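Local atomic coordinates of Endonuclease/exonuclease/phosphatase (Beutenbergia cavernae DSM 12333, PDB entry 4RUW), a protein that belongs to the endonuclease/exonuclease/phosphatase family, carries a bound zinc ion, and joins a DNase I-like domain to an immunoglobulin-like beta domain. Residues A[383-386]-A[390-393]; A[421-424]-A[430-433]; A[257-262]-A[350-355]; A[394-399]-A[403-408]. One frame throughout, in Å; residues are numbered along the deposited sequence.

Contact 1: A[383-386]-A[390-393]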
loop_
_atom_site.group_PDB
_atom_site.type_symbol
_atom_site.label_atom_id
_atom_site.label_comp_id
_atom_site.label_asym_id
_atom_site.label_seq_id
_atom_site.Cartn_x
_atom_site.Cartn_y
_atom_site.Cartn_z
ATOM N N LEU A 383 22.477 10.345 10.256
ATOM C CA LEU A 383 22.072 10.970 11.480
ATOM C C LEU A 383 23.308 11.673 12.070
ATOM O O LEU A 383 24.321 11.057 12.243
ATOM C CB LEU A 383 21.505 9.933 12.440
ATOM C CG LEU A 383 20.994 10.394 13.780
ATOM C CD1 LEU A 383 19.852 11.370 13.685
ATOM C CD2 LEU A 383 20.640 9.234 14.700
ATOM N N ARG A 384 23.198 12.981 12.261
ATOM C CA ARG A 384 24.313 13.792 12.731
ATOM C C ARG A 384 23.966 14.484 14.040
ATOM O O ARG A 384 22.803 14.799 14.291
ATOM C CB ARG A 384 24.667 14.856 11.691
ATOM C CG ARG A 384 25.100 14.307 10.351
ATOM C CD ARG A 384 25.518 15.419 9.398
ATOM N NE ARG A 384 25.874 14.883 8.088
ATOM C CZ ARG A 384 27.051 14.336 7.799
ATOM N NH1 ARG A 384 27.997 14.257 8.727
ATOM N NH2 ARG A 384 27.281 13.867 6.585
ATOM N N ASN A 385 24.973 14.720 14.878
ATOM C CA ASN A 385 24.766 15.533 16.073
ATOM C C ASN A 385 24.768 17.019 15.721
ATOM O O ASN A 385 24.935 17.382 14.559
ATOM C CB ASN A 385 25.787 15.206 17.178
ATOM C CG ASN A 385 27.230 15.502 16.775
ATOM O OD1 ASN A 385 27.499 16.284 15.866
ATOM N ND2 ASN A 385 28.168 14.877 17.476
ATOM N N ARG A 386 24.593 17.874 16.720
ATOM C CA ARG A 386 24.528 19.310 16.469
ATOM C C ARG A 386 25.836 19.854 15.896
ATOM O O ARG A 386 25.836 20.841 15.160
ATOM C CB ARG A 386 24.116 20.071 17.730
ATOM C CG ARG A 386 25.019 19.860 18.930
ATOM C CD ARG A 386 24.472 20.603 20.140
ATOM N NE ARG A 386 23.969 21.926 19.774
ATOM C CZ ARG A 386 22.734 22.353 20.025
ATOM N NH1 ARG A 386 21.870 21.568 20.656
ATOM N NH2 ARG A 386 22.364 23.573 19.653
ATOM N N ALA A 390 28.782 12.528 12.141
ATOM C CA ALA A 390 27.945 11.375 11.811
ATOM C C ALA A 390 27.820 10.418 12.997
ATOM O O ALA A 390 28.823 9.991 13.574
ATOM C CB ALA A 390 28.501 10.650 10.596
ATOM N N LEU A 391 26.583 10.109 13.368
ATOM C CA LEU A 391 26.295 9.154 14.433
ATOM C C LEU A 391 26.005 7.776 13.847
ATOM O O LEU A 391 26.388 6.757 14.423
ATOM C CB LEU A 391 25.107 9.628 15.268
ATOM C CG LEU A 391 25.311 10.974 15.970
ATOM C CD1 LEU A 391 24.041 11.397 16.691
ATOM C CD2 LEU A 391 26.485 10.904 16.939
ATOM N N ARG A 392 25.317 7.749 12.712
ATOM C CA ARG A 392 25.097 6.512 11.978
ATOM C C ARG A 392 24.746 6.857 10.544
ATOM O O ARG A 392 24.092 7.867 10.286
ATOM C CB ARG A 392 23.987 5.675 12.610
ATOM C CG ARG A 392 23.818 4.302 11.958
ATOM C CD ARG A 392 22.905 3.396 12.760
ATOM N NE ARG A 392 23.499 3.025 14.038
ATOM C CZ ARG A 392 24.145 1.885 14.265
ATOM N NH1 ARG A 392 24.294 0.996 13.290
ATOM N NH2 ARG A 392 24.645 1.633 15.468
ATOM N N THR A 393 25.198 6.011 9.626
ATOM C CA THR A 393 24.966 6.164 8.201
ATOM C C THR A 393 24.300 4.898 7.679
ATOM O O THR A 393 24.741 3.789 8.000
ATOM C CB THR A 393 26.297 6.390 7.469
ATOM O OG1 THR A 393 26.916 7.578 7.977
ATOM C CG2 THR A 393 26.079 6.534 5.975
#
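The guanidinium of Arg384 reaches back along the hairpin and meets Ala390 obliquely, with NH1 4.1 Å from Ala390 CB and still near the backbone N of that residue, though not bonded to it. Two neighbours hold this flat group: NH1 donates to the carbonyl of Gly388 in the turn, and NE forms a salt bridge with Glu420 on the adjoining strand. The chain is extended from CG to NE (chi2 -176°, chi3 -177°), which lays the guanidinium back beside Ala390, where both partners can be met. The amide of Asn385 is likewise engaged in the turn, OD1 accepting from Val389 N.

The backbones form a classic beta bulge, with Leu391 and Arg392 both facing Leu383. The bonds are the evidence: the carbonyl O of Leu383 receives a short one from Leu391 N, 2.7 Å with an N-H...O angle of 168°, and a weak one from Arg392 N at 3.5 Å. In return Leu383 N donates to Arg392 O at 3.0 Å. The extra residue tips the side chain of Leu391 over the opposite strand. Its CB lies 3.4 Å from Leu383 O, its CD1 is 3.9 Å from Asn385 N, and the same methyl stands 4.3 Å from Leu383 CG, a loose apolar touch.

Leu383 is buried on the face it shares with Arg392, packing against Leu413 and Leu438, whereas Leu391 reaches Pro414. The hairpin thus joins strand 378-384 to strand 390-396, an edge strand of its four-stranded antiparallel sheet, while strand 418-424 flanks 378-384 on the other side.

Contact 2: A[421-424]-A[430-433]; sequences ACLV and ILAS
The carbonyl O of Leu423 is gripped by two successive amides of the facing strand: Leu431 N at 2.8 Å, and Ala432 N more weakly at 3.4 Å. Leu423 N returns a bond to Ala432 O at 3.0 Å. That same oxygen also receives a CA-H...O contact from Cys422 CA.

Side chains pack on both faces of the pair. On the face of Leu423 and Ala432, Leu423 CD2 touches Leu431 CD1 at 4.0 Å, the two leucines meeting at a slant. Leu423 CG, anti to the backbone N (chi1 -178°), sets CD2 toward that methyl. On the other face Val424 CG2 meets Ile430 CD1, also at 4.0 Å. Cys422 is modelled in two positions; in one of them SG lies 4.2 Å from Ile430 CG2 and 3.5 Å from Ser433 OG, contacts that remain doubtful for that reason. The hydrogen-bond partner of Ser433 OG is Glu420 OE2.

Leu431 and Ala432 share one opposing residue, and the register moves by one between Leu423 and Val424. This is the signature of a classic beta bulge, placed in the hairpin at one edge of the antiparallel sheet of the immunoglobulin-like domain.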
loop_
_atom_site.group_PDB
_atom_site.type_symbol
_atom_site.label_atom_id
_atom_site.label_comp_id
_atom_site.label_asym_id
_atom_site.label_seq_id
_atom_site.Cartn_x
_atom_site.Cartn_y
_atom_site.Cartn_z
ATOM N N ALA A 421 19.609 13.354 4.055
ATOM C CA ALA A 421 19.421 12.356 3.011
ATOM C C ALA A 421 20.065 12.879 1.739
ATOM O O ALA A 421 19.802 14.008 1.317
ATOM C CB ALA A 421 17.945 12.080 2.778
ATOM N N CYS A 422 20.902 12.046 1.128
ATOM C CA CYS A 422 21.638 12.425 -0.068
ATOM C C CYS A 422 21.415 11.452 -1.212
ATOM O O CYS A 422 21.138 10.272 -1.001
ATOM C CB CYS A 422 23.137 12.459 0.214
ATOM S SG CYS A 422 23.656 13.678 1.406
ATOM N N LEU A 423 21.556 11.960 -2.430
ATOM C CA LEU A 423 21.712 11.110 -3.588
ATOM C C LEU A 423 23.199 11.150 -3.920
ATOM O O LEU A 423 23.768 12.226 -4.123
ATOM C CB LEU A 423 20.888 11.625 -4.764
ATOM C CG LEU A 423 20.962 10.740 -6.011
ATOM C CD1 LEU A 423 20.365 9.356 -5.754
ATOM C CD2 LEU A 423 20.280 11.415 -7.193
ATOM N N VAL A 424 23.826 9.978 -3.930
ATOM C CA VAL A 424 25.256 9.866 -4.146
ATOM C C VAL A 424 25.495 9.257 -5.513
ATOM O O VAL A 424 24.883 8.248 -5.866
ATOM C CB VAL A 424 25.914 8.980 -3.071
ATOM C CG1 VAL A 424 27.427 9.008 -3.221
ATOM C CG2 VAL A 424 25.510 9.449 -1.684
ATOM N N ILE A 430 28.406 13.866 -4.246
ATOM C CA ILE A 430 27.082 14.160 -3.717
ATOM C C ILE A 430 26.285 14.935 -4.756
ATOM O O ILE A 430 26.568 16.101 -5.024
ATOM C CB ILE A 430 27.159 14.970 -2.413
ATOM C CG1 ILE A 430 28.004 14.229 -1.374
ATOM C CG2 ILE A 430 25.765 15.250 -1.875
ATOM C CD1 ILE A 430 27.504 12.842 -1.049
ATOM N N LEU A 431 25.293 14.277 -5.348
ATOM C CA LEU A 431 24.470 14.898 -6.378
ATOM C C LEU A 431 23.430 15.820 -5.756
ATOM O O LEU A 431 23.055 16.833 -6.345
ATOM C CB LEU A 431 23.781 13.834 -7.233
ATOM C CG LEU A 431 24.728 12.917 -8.012
ATOM C CD1 LEU A 431 23.965 11.799 -8.692
ATOM C CD2 LEU A 431 25.521 13.720 -9.036
ATOM N N ALA A 432 22.967 15.466 -4.561
ATOM C CA ALA A 432 21.969 16.260 -3.861
ATOM C C ALA A 432 22.032 15.939 -2.381
ATOM O O ALA A 432 22.358 14.817 -2.004
ATOM C CB ALA A 432 20.575 15.963 -4.401
ATOM N N SER A 433 21.700 16.922 -1.552
ATOM C CA SER A 433 21.667 16.739 -0.112
ATOM C C SER A 433 20.544 17.572 0.488
ATOM O O SER A 433 20.309 18.709 0.073
ATOM C CB SER A 433 23.003 17.151 0.508
ATOM O OG SER A 433 22.951 17.105 1.924
#

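Contact 3: A[257-262]-A[350-355]; sequences WIAEDH and WAQLTA
Helix 251-260 ends beside strand 349-356 without pairing with it: the nearest CA atoms, those of Ala259 and Trp350, are 7.3 Å apart, and Asp261 is the first residue to leave helical angles. Side chains from the strand bridge the gap. The methyl of Ala259 sits over one face of the Trp350 indole, 3.8 Å from the centroid of the five-membered ring and 19° off its normal, which meets the geometry of a CH-pi contact. The closest ring atom is CD2, 3.6 Å from Ala259 CB. Trp350 CG lies between the backbone N and the carbonyl carbon (chi1 53°), a placement that lays the ring flat against the methyl.

Gln352, two residues on, points from the same side of the strand. Extended beyond CG, it delivers NE2 to Ala259 O at 3.2 Å, with the acceptor 2° out of its amide plane and the donor on a lone pair in the carbonyl plane. NE2 also donates to Leu263 O. Ala259 O is itself shared, accepting from His262 N, 3.0 Å away, and from Thr339 OG1 of the neighbouring strand. The two acceptors of Gln352 NE2 tie the amide to the helix end and to the loop following it, and should limit its rotation.

The contact is a helix-on-sheet junction between domains, in which the C-terminal end of a helix from the DNase I-like domain is seated on the first sheet of the immunoglobulin-like domain.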
loop_
_atom_site.group_PDB
_atom_site.type_symbol
_atom_site.label_atom_id
_atom_site.label_comp_id
_atom_site.label_asym_id
_atom_site.label_seq_id
_atom_site.Cartn_x
_atom_site.Cartn_y
_atom_site.Cartn_z
ATOM N N TRP A 257 4.960 11.639 -1.768
ATOM C CA TRP A 257 3.895 12.136 -0.895
ATOM C C TRP A 257 3.559 11.124 0.190
ATOM O O TRP A 257 3.332 11.476 1.346
ATOM C CB TRP A 257 2.620 12.407 -1.682
ATOM C CG TRP A 257 2.694 13.476 -2.710
ATOM C CD1 TRP A 257 3.679 14.403 -2.882
ATOM C CD2 TRP A 257 1.726 13.720 -3.732
ATOM N NE1 TRP A 257 3.372 15.220 -3.951
ATOM C CE2 TRP A 257 2.177 14.819 -4.486
ATOM C CE3 TRP A 257 0.507 13.125 -4.070
ATOM C CZ2 TRP A 257 1.455 15.328 -5.564
ATOM C CZ3 TRP A 257 -0.209 13.635 -5.139
ATOM C CH2 TRP A 257 0.270 14.719 -5.876
ATOM N N ILE A 258 3.501 9.855 -0.185
ATOM C CA ILE A 258 3.168 8.810 0.778
ATOM C C ILE A 258 4.257 8.730 1.855
ATOM O O ILE A 258 3.968 8.667 3.055
ATOM C CB ILE A 258 2.983 7.439 0.086
ATOM C CG1 ILE A 258 1.846 7.498 -0.941
ATOM C CG2 ILE A 258 2.706 6.369 1.111
ATOM C CD1 ILE A 258 1.774 6.277 -1.860
ATOM N N ALA A 259 5.514 8.751 1.422
ATOM C CA ALA A 259 6.624 8.682 2.359
ATOM C C ALA A 259 6.641 9.900 3.286
ATOM O O ALA A 259 6.894 9.764 4.483
ATOM C CB ALA A 259 7.938 8.552 1.608
ATOM N N GLU A 260 6.361 11.189 2.725
ATOM C CA GLU A 260 6.309 12.432 3.512
ATOM C C GLU A 260 5.286 12.347 4.617
ATOM O O GLU A 260 5.421 12.983 5.660
ATOM C CB GLU A 260 5.896 13.629 2.641
ATOM C CG GLU A 260 6.847 14.085 1.561
ATOM C CD GLU A 260 6.259 15.230 0.744
ATOM O OE1 GLU A 260 5.059 15.529 0.897
ATOM O OE2 GLU A 260 7.002 15.853 -0.040
ATOM N N ASP A 261 4.232 11.502 4.368
ATOM C CA ASP A 261 3.160 11.352 5.341
ATOM C C ASP A 261 3.393 10.239 6.359
ATOM O O ASP A 261 2.466 9.822 7.061
ATOM C CB ASP A 261 1.828 11.181 4.631
ATOM C CG ASP A 261 1.202 12.511 4.279
ATOM O OD1 ASP A 261 1.867 13.553 4.474
ATOM O OD2 ASP A 261 0.047 12.519 3.814
ATOM N N HIS A 262 4.639 9.772 6.430
ATOM C CA HIS A 262 5.098 8.844 7.467
ATOM C C HIS A 262 4.574 7.438 7.259
ATOM O O HIS A 262 4.483 6.670 8.207
ATOM C CB HIS A 262 4.733 9.319 8.880
ATOM C CG HIS A 262 5.006 10.768 9.112
ATOM N ND1 HIS A 262 6.286 11.271 9.237
ATOM C CD2 HIS A 262 4.176 11.828 9.222
ATOM C CE1 HIS A 262 6.226 12.574 9.428
ATOM N NE2 HIS A 262 4.956 12.942 9.422
ATOM N N TRP A 350 14.065 8.314 -0.235
ATOM C CA TRP A 350 13.825 8.945 1.051
ATOM C C TRP A 350 14.512 8.192 2.175
ATOM O O TRP A 350 14.966 7.048 2.011
ATOM C CB TRP A 350 12.319 8.993 1.357
ATOM C CG TRP A 350 11.648 7.649 1.251
ATOM C CD1 TRP A 350 11.665 6.645 2.172
ATOM C CD2 TRP A 350 10.886 7.160 0.139
ATOM N NE1 TRP A 350 10.952 5.562 1.709
ATOM C CE2 TRP A 350 10.466 5.850 0.462
ATOM C CE3 TRP A 350 10.509 7.710 -1.091
ATOM C CZ2 TRP A 350 9.684 5.083 -0.402
ATOM C CZ3 TRP A 350 9.743 6.941 -1.955
ATOM C CH2 TRP A 350 9.342 5.639 -1.606
ATOM N N ALA A 351 14.558 8.859 3.324
ATOM C CA ALA A 351 14.945 8.257 4.583
ATOM C C ALA A 351 13.838 8.529 5.590
ATOM O O ALA A 351 13.373 9.663 5.710
ATOM C CB ALA A 351 16.249 8.848 5.069
ATOM N N GLN A 352 13.407 7.488 6.294
ATOM C CA GLN A 352 12.415 7.621 7.354
ATOM C C GLN A 352 13.038 7.202 8.676
ATOM O O GLN A 352 13.513 6.070 8.816
ATOM C CB GLN A 352 11.185 6.755 7.070
ATOM C CG GLN A 352 10.379 7.193 5.858
ATOM C CD GLN A 352 9.172 6.300 5.617
ATOM O OE1 GLN A 352 9.239 5.085 5.815
ATOM N NE2 GLN A 352 8.068 6.893 5.179
ATOM N N LEU A 353 13.046 8.125 9.632
ATOM C CA LEU A 353 13.591 7.876 10.957
ATOM C C LEU A 353 12.436 7.741 11.939
ATOM O O LEU A 353 11.508 8.552 11.930
ATOM C CB LEU A 353 14.494 9.043 11.368
ATOM C CG LEU A 353 15.068 9.000 12.783
ATOM C CD1 LEU A 353 16.105 7.899 12.912
ATOM C CD2 LEU A 353 15.659 10.360 13.148
ATOM N N THR A 354 12.483 6.711 12.776
ATOM C CA THR A 354 11.505 6.552 13.843
ATOM C C THR A 354 12.231 6.348 15.160
ATOM O O THR A 354 13.154 5.540 15.248
ATOM C CB THR A 354 10.576 5.343 13.590
ATOM O OG1 THR A 354 10.015 5.422 12.273
ATOM C CG2 THR A 354 9.450 5.299 14.612
ATOM N N ALA A 355 11.830 7.106 16.178
ATOM C CA ALA A 355 12.354 6.927 17.527
ATOM C C ALA A 355 11.212 6.452 18.414
ATOM O O ALA A 355 10.106 6.983 18.340
ATOM C CB ALA A 355 12.939 8.241 18.071
#

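Contact 4: A[394-399]-A[403-408]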
loop_
_atom_site.group_PDB
_atom_site.type_symbol
_atom_site.label_atom_id
_atom_site.label_comp_id
_atom_site.label_asym_id
_atom_site.label_seq_id
_atom_site.Cartn_x
_atom_site.Cartn_y
_atom_site.Cartn_z
ATOM N N VAL A 394 23.221 5.055 6.914
ATOM C CA VAL A 394 22.531 3.922 6.316
ATOM C C VAL A 394 22.321 4.230 4.841
ATOM O O VAL A 394 21.852 5.317 4.487
ATOM C CB VAL A 394 21.188 3.644 7.021
ATOM C CG1 VAL A 394 20.442 2.505 6.346
ATOM C CG2 VAL A 394 21.419 3.328 8.501
ATOM N N THR A 395 22.684 3.283 3.982
ATOM C CA THR A 395 22.680 3.519 2.545
ATOM C C THR A 395 21.839 2.472 1.821
ATOM O O THR A 395 21.831 1.299 2.201
ATOM C CB THR A 395 24.122 3.505 1.989
ATOM O OG1 THR A 395 24.914 4.457 2.706
ATOM C CG2 THR A 395 24.153 3.852 0.501
ATOM N N ASP A 396 21.121 2.901 0.786
ATOM C CA ASP A 396 20.414 1.979 -0.090
ATOM C C ASP A 396 20.880 2.163 -1.528
ATOM O O ASP A 396 20.876 3.277 -2.054
ATOM C CB ASP A 396 18.908 2.212 0.001
ATOM C CG ASP A 396 18.106 1.079 -0.605
ATOM O OD1 ASP A 396 18.449 -0.089 -0.360
ATOM O OD2 ASP A 396 17.131 1.342 -1.330
ATOM N N SER A 397 21.291 1.071 -2.164
ATOM C CA SER A 397 21.644 1.123 -3.576
ATOM C C SER A 397 20.729 0.182 -4.357
ATOM O O SER A 397 19.681 -0.215 -3.861
ATOM C CB SER A 397 23.116 0.780 -3.787
ATOM O OG SER A 397 23.431 -0.468 -3.213
ATOM N N GLY A 398 21.100 -0.151 -5.585
ATOM C CA GLY A 398 20.289 -1.051 -6.391
ATOM C C GLY A 398 19.227 -0.298 -7.167
ATOM O O GLY A 398 19.496 0.780 -7.685
ATOM N N THR A 399 18.032 -0.868 -7.280
ATOM C CA THR A 399 16.940 -0.196 -7.989
ATOM C C THR A 399 15.655 -0.327 -7.189
ATOM O O THR A 399 15.635 -0.946 -6.125
ATOM C CB THR A 399 16.677 -0.789 -9.394
ATOM O OG1 THR A 399 16.011 -2.050 -9.262
ATOM C CG2 THR A 399 17.968 -0.951 -10.194
ATOM N N ARG A 403 14.821 -4.573 -2.180
ATOM C CA ARG A 403 14.405 -4.274 -0.821
ATOM C C ARG A 403 15.112 -3.028 -0.287
ATOM O O ARG A 403 16.285 -2.811 -0.582
ATOM C CB ARG A 403 14.758 -5.492 0.035
ATOM C CG ARG A 403 14.348 -5.441 1.483
ATOM C CD ARG A 403 14.708 -6.751 2.149
ATOM N NE ARG A 403 14.420 -6.702 3.577
ATOM C CZ ARG A 403 14.633 -7.703 4.421
ATOM N NH1 ARG A 403 15.151 -8.841 3.982
ATOM N NH2 ARG A 403 14.334 -7.558 5.704
ATOM N N CYS A 404 14.384 -2.227 0.500
ATOM C CA CYS A 404 14.934 -1.064 1.217
ATOM C C CYS A 404 15.961 -1.491 2.266
ATOM O O CYS A 404 16.035 -2.664 2.638
ATOM C CB CYS A 404 13.825 -0.282 1.945
ATOM S SG CYS A 404 12.692 0.739 0.952
ATOM N N THR A 405 16.737 -0.534 2.763
ATOM C CA THR A 405 17.676 -0.820 3.832
ATOM C C THR A 405 17.166 -0.266 5.150
ATOM O O THR A 405 17.052 0.957 5.314
ATOM C CB THR A 405 19.049 -0.215 3.522
ATOM O OG1 THR A 405 19.477 -0.660 2.227
ATOM C CG2 THR A 405 20.073 -0.634 4.556
ATOM N N VAL A 406 16.859 -1.169 6.081
ATOM C CA VAL A 406 16.282 -0.795 7.366
ATOM C C VAL A 406 17.196 -1.259 8.494
ATOM O O VAL A 406 17.521 -2.444 8.594
ATOM C CB VAL A 406 14.888 -1.415 7.563
ATOM C CG1 VAL A 406 14.235 -0.864 8.820
ATOM C CG2 VAL A 406 14.008 -1.147 6.354
ATOM N N GLU A 407 17.641 -0.317 9.322
ATOM C CA GLU A 407 18.474 -0.627 10.481
ATOM C C GLU A 407 17.783 -0.161 11.739
ATOM O O GLU A 407 17.156 0.896 11.749
ATOM C CB GLU A 407 19.837 0.063 10.400
ATOM C CG GLU A 407 20.779 -0.531 9.377
ATOM C CD GLU A 407 22.205 -0.037 9.546
ATOM O OE1 GLU A 407 22.990 -0.179 8.590
ATOM O OE2 GLU A 407 22.538 0.494 10.633
ATOM N N THR A 408 17.921 -0.948 12.798
ATOM C CA THR A 408 17.342 -0.641 14.088
ATOM C C THR A 408 18.436 -0.803 15.130
ATOM O O THR A 408 19.181 -1.779 15.100
ATOM C CB THR A 408 16.195 -1.617 14.398
ATOM O OG1 THR A 408 15.185 -1.494 13.392
ATOM C CG2 THR A 408 15.591 -1.333 15.749
#
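From its CB, the side chain of Thr405 sends two branches towards strand 394-396. CB itself lies 3.4 Å from Thr395 O. The hydroxyl OG1 lies within hydrogen-bonding distance of two acceptors, 2.8 Å from Asp396 OD1 and 3.1 Å from Thr395 O. The methyl CG2, placed anti to the backbone N, goes instead to Val394 CG1 at 3.6 Å, the side chains lying alongside and pointing opposite ways.

The strand axes lie 7.1 Å apart at 162°, nearly antiparallel, yet the backbones do not pair: strand 390-396 edges one sheet of the immunoglobulin-like domain and strand 405-410 edges the other. The contact therefore bridges edge strands of the two sheets of a beta sandwich, with the chain passing between sheets through the intervening loop. Asp396 is a buried carboxylate reaching across between the sheets, with CG anti to its own N (chi1 -166°). Besides the threonine at OD1, it has Lys367 N bonded to OD2, so both oxygens have polar partners.

Further along, Val394 CG2 packs at 3.6 Å against the carboxylate carbon CD of Glu407, whose chain is extended beyond CG and whose OE2 makes a salt bridge with Arg392. At the other end Cys404 turns away from strand 394-396 towards Cys366, to which it is joined by a disulfide, while Arg403 NE donates to Gln269 O.

How the contacts relate
Following the chain, contact 3 opens first, at the end of helix 251-260, and closes a long loop of 87 residues when strand 349-356 arrives, tying the DNase I-like domain to the immunoglobulin-like one. Contact 1 then closes a tight turn of three residues, contact 4 another three-residue link, and contact 2 a turn of five. All four run in series; none nests in or crosses another. Contacts 1 and 2 lie in one sheet, on hairpins whose inner strands are neighbours, whereas contact 4 spans to the sheet that contact 3 uses. Contacts 1 and 4 share strand 390-396 and touch.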